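Local coordinates for OsmC family protein (Rhodothermus marinus, PDB 5CML) that hydrolyses carboxyl esters as a thermophile's serine esterase, this chain being the alpha/beta-hydrolase esterase domain of a longer protein that also carries an OsmC domain, at residues A133-D136 against P137-R141; V203-E206 against N207-C210. One frame throughout, in Å; residues are numbered along the deposited sequence.

Interaction 1 (A133-D136 against P137-R141); sequences APCD and PAHVR
D136 and H139 carry this contact, an N-cap with an added side-chain bond at the start of the short helix 137-141. OD1 of D136 accepts twice from the same residue. H139 ND1 lies 2.7 Å from D136 OD1, on the syn side of the carboxylate and 25° out of its plane. The oxygen sits almost in the plane of the imidazole, at its edge, and the two planes are only 20° apart. H139 N is the second donor, 3.0 Å from D136 OD1, which it meets nearly in line with the C-O bond. CG of D136 stands between its own N and carbonyl carbon (chi1 60°), which carries OD1 to the first turn. With an alanine here OD1 is gone, which would probably leave H139 N and ND1 without their shared acceptor and the imidazole freer to turn. The main chain closes the same turn: V140 N bonds to D136 O at 3.2 Å, and H139 N adds a weak bond to that oxygen. C135 SG lies obliquely to the H139 ring in the given one of its two conformers, so that contact is tentative. Further along, P134 packs on V140. Helices 110-118 and 170-179 also touch V140, through L110 and L173. V140 CG2 lies 3.8 Å from P134 CG and 3.5 Å from D136 O.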
loop_
_atom_site.group_PDB
_atom_site.type_symbol
_atom_site.label_atom_id
_atom_site.label_comp_id
_atom_site.label_asym_id
_atom_site.label_seq_id
_atom_site.Cartn_x
_atom_site.Cartn_y
_atom_site.Cartn_z
ATOM N N ALA A 133 6.253 6.000 -0.709
ATOM C CA ALA A 133 6.996 4.757 -0.415
ATOM C C ALA A 133 8.503 4.998 -0.240
ATOM O O ALA A 133 9.111 5.736 -1.012
ATOM C CB ALA A 133 6.777 3.736 -1.515
ATOM N N PRO A 134 9.108 4.348 0.762
ATOM C CA PRO A 134 10.564 4.407 0.893
ATOM C C PRO A 134 11.208 3.481 -0.126
ATOM O O PRO A 134 10.572 2.531 -0.554
ATOM C CB PRO A 134 10.807 3.961 2.328
ATOM C CG PRO A 134 9.686 3.036 2.625
ATOM C CD PRO A 134 8.484 3.605 1.865
ATOM N N CYS A 135 12.448 3.757 -0.514
ATOM C CA CYS A 135 13.067 3.018 -1.605
ATOM C C CYS A 135 14.029 1.944 -1.133
ATOM O O CYS A 135 14.345 1.031 -1.892
ATOM C CB CYS A 135 13.809 3.974 -2.530
ATOM S SG CYS A 135 15.277 4.714 -1.800
ATOM N N ASP A 136 14.500 2.061 0.107
ATOM C CA ASP A 136 15.539 1.157 0.586
ATOM C C ASP A 136 15.550 0.997 2.109
ATOM O O ASP A 136 14.877 1.735 2.826
ATOM C CB ASP A 136 16.915 1.637 0.078
ATOM C CG ASP A 136 17.283 3.029 0.547
ATOM O OD1 ASP A 136 16.794 3.493 1.601
ATOM O OD2 ASP A 136 18.112 3.663 -0.144
ATOM N N PRO A 137 16.297 0.002 2.613
ATOM C CA PRO A 137 16.309 -0.201 4.063
ATOM C C PRO A 137 16.817 0.986 4.879
ATOM O O PRO A 137 16.342 1.189 5.982
ATOM C CB PRO A 137 17.239 -1.418 4.222
ATOM C CG PRO A 137 16.975 -2.206 2.987
ATOM C CD PRO A 137 16.842 -1.171 1.903
ATOM N N ALA A 138 17.756 1.768 4.368
ATOM C CA ALA A 138 18.226 2.892 5.154
ATOM C C ALA A 138 17.079 3.854 5.468
ATOM O O ALA A 138 16.964 4.364 6.589
ATOM C CB ALA A 138 19.370 3.611 4.431
ATOM N N HIS A 139 16.203 4.076 4.498
ATOM C CA HIS A 139 15.114 5.020 4.701
ATOM C C HIS A 139 13.986 4.388 5.531
ATOM O O HIS A 139 13.266 5.091 6.232
ATOM C CB HIS A 139 14.627 5.548 3.351
ATOM C CG HIS A 139 15.559 6.557 2.752
ATOM N ND1 HIS A 139 16.557 6.219 1.865
ATOM C CD2 HIS A 139 15.658 7.895 2.938
ATOM C CE1 HIS A 139 17.232 7.308 1.530
ATOM N NE2 HIS A 139 16.710 8.338 2.170
ATOM N N VAL A 140 13.859 3.070 5.500
ATOM C CA VAL A 140 12.966 2.403 6.438
ATOM C C VAL A 140 13.526 2.465 7.869
ATOM O O VAL A 140 12.773 2.718 8.809
ATOM C CB VAL A 140 12.711 0.929 6.024
ATOM C CG1 VAL A 140 11.843 0.213 7.058
ATOM C CG2 VAL A 140 12.028 0.894 4.665
ATOM N N ARG A 141 14.828 2.229 8.043
ATOM C CA ARG A 141 15.433 2.299 9.375
ATOM C C ARG A 141 15.213 3.635 10.063
ATOM O O ARG A 141 15.096 3.698 11.288
ATOM C CB ARG A 141 16.931 2.004 9.310
ATOM C CG ARG A 141 17.218 0.534 9.157
ATOM C CD ARG A 141 18.670 0.208 9.440
ATOM N NE ARG A 141 19.580 0.783 8.454
ATOM C CZ ARG A 141 19.909 0.194 7.307
ATOM N NH1 ARG A 141 19.365 -0.987 6.970
ATOM N NH2 ARG A 141 20.764 0.790 6.490
#

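Interaction 2 (V203-E206 against N207-C210); sequences VGIE and NAAC
N207 turns its amide back on G204 and grips one carbonyl with two N-H groups. This turn starts helix 206-214 after strand 192-196 of the alpha/beta-hydrolase sheet, and side chain and backbone of N207 both return to G204 O at the helix N-terminus. N207 ND2 is 2.9 Å from G204 O and N207 N is also 2.9 Å from G204 O. The side-chain bond is nearly straight (166°), and the oxygen lies in the plane of the amide. CG of N207 stands beside its own N (chi1 -73°), which lets the amide double back. V203 covers this buried part: its CG1 is 3.5 Å from N207 ND2, and the two side chains cross at about a right angle. The other end of the amide, N207 OD1, probably accepts from C135 N. The solvent side is looser. There E206 is exposed and bent at chi2, and its CG lies 3.4 Å from N207 N. A209 N, also on this side, has a weak bond to I205 O. The bond from C210 N to E206 O, 3.0 Å, continues the helix. I205 and A208 lie against H196 of strand 192-196 and F221 of strand 219-223, while E206 and N207 touch H139 of helix 137-141.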
loop_
_atom_site.group_PDB
_atom_site.type_symbol
_atom_site.label_atom_id
_atom_site.label_comp_id
_atom_site.label_asym_id
_atom_site.label_seq_id
_atom_site.Cartn_x
_atom_site.Cartn_y
_atom_site.Cartn_z
ATOM N N VAL A 203 9.229 10.411 4.769
ATOM C CA VAL A 203 9.934 9.701 3.713
ATOM C C VAL A 203 10.258 10.722 2.633
ATOM O O VAL A 203 9.363 11.226 1.943
ATOM C CB VAL A 203 9.096 8.547 3.121
ATOM C CG1 VAL A 203 9.837 7.894 1.979
ATOM C CG2 VAL A 203 8.729 7.519 4.211
ATOM N N GLY A 204 11.532 11.076 2.515
ATOM C CA GLY A 204 11.911 12.128 1.592
ATOM C C GLY A 204 11.627 11.818 0.128
ATOM O O GLY A 204 11.650 10.668 -0.312
ATOM N N ILE A 205 11.412 12.882 -0.644
ATOM C CA ILE A 205 11.102 12.779 -2.053
ATOM C C ILE A 205 12.203 12.048 -2.848
ATOM O O ILE A 205 11.911 11.450 -3.883
ATOM C CB ILE A 205 10.840 14.208 -2.634
ATOM C CG1 ILE A 205 10.494 14.159 -4.104
ATOM C CG2 ILE A 205 12.048 15.107 -2.425
ATOM C CD1 ILE A 205 9.114 13.762 -4.345
ATOM N N GLU A 206 13.447 12.061 -2.363
ATOM C CA GLU A 206 14.509 11.336 -3.051
ATOM C C GLU A 206 14.177 9.836 -3.194
ATOM O O GLU A 206 14.665 9.184 -4.114
ATOM C CB GLU A 206 15.866 11.511 -2.341
ATOM C CG GLU A 206 15.922 10.954 -0.932
ATOM C CD GLU A 206 15.492 11.954 0.133
ATOM O OE1 GLU A 206 14.721 12.907 -0.167
ATOM O OE2 GLU A 206 15.961 11.786 1.283
ATOM N N ASN A 207 13.303 9.311 -2.325
ATOM C CA ASN A 207 12.905 7.902 -2.396
ATOM C C ASN A 207 12.113 7.630 -3.663
ATOM O O ASN A 207 12.265 6.577 -4.274
ATOM C CB ASN A 207 12.068 7.490 -1.166
ATOM C CG ASN A 207 12.902 7.356 0.084
ATOM O OD1 ASN A 207 13.389 6.275 0.388
ATOM N ND2 ASN A 207 13.062 8.449 0.821
ATOM N N ALA A 208 11.302 8.599 -4.096
ATOM C CA ALA A 208 10.547 8.417 -5.324
ATOM C C ALA A 208 11.494 8.428 -6.532
ATOM O O ALA A 208 11.297 7.682 -7.478
ATOM C CB ALA A 208 9.454 9.502 -5.461
ATOM N N ALA A 209 12.530 9.270 -6.505
ATOM C CA ALA A 209 13.479 9.309 -7.617
ATOM C C ALA A 209 14.246 7.993 -7.701
ATOM O O ALA A 209 14.504 7.471 -8.781
ATOM C CB ALA A 209 14.440 10.467 -7.450
ATOM N N CYS A 210 14.586 7.446 -6.543
ATOM C CA CYS A 210 15.281 6.183 -6.436
ATOM C C CYS A 210 14.454 5.050 -7.043
ATOM O O CYS A 210 14.943 4.243 -7.826
ATOM C CB CYS A 210 15.572 5.926 -4.957
ATOM S SG CYS A 210 16.329 4.390 -4.568
#

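Interactions 1 and 2 are two loop-to-helix turns that meet, their centres about 9 Å apart. Each follows a strand of the main sheet, 127-131 and 192-196. N207 OD1 joins them: its probable hydrogen bond with C135 N measures 2.8 Å, and H139 CG lies 3.2 Å from the same N207 OD1. C135 and C210 face each other here. They have been seen as a disulfide, but in the given conformers C135 SG and C210 SG are 3.0 Å apart, so a bond is doubtful in this pair. S109, H229 and D200 probably form the Ser-His-Asp triad. V203 touches H229, and V203 N bonds to D200 OD1, placing 203-206 beside the likely active site.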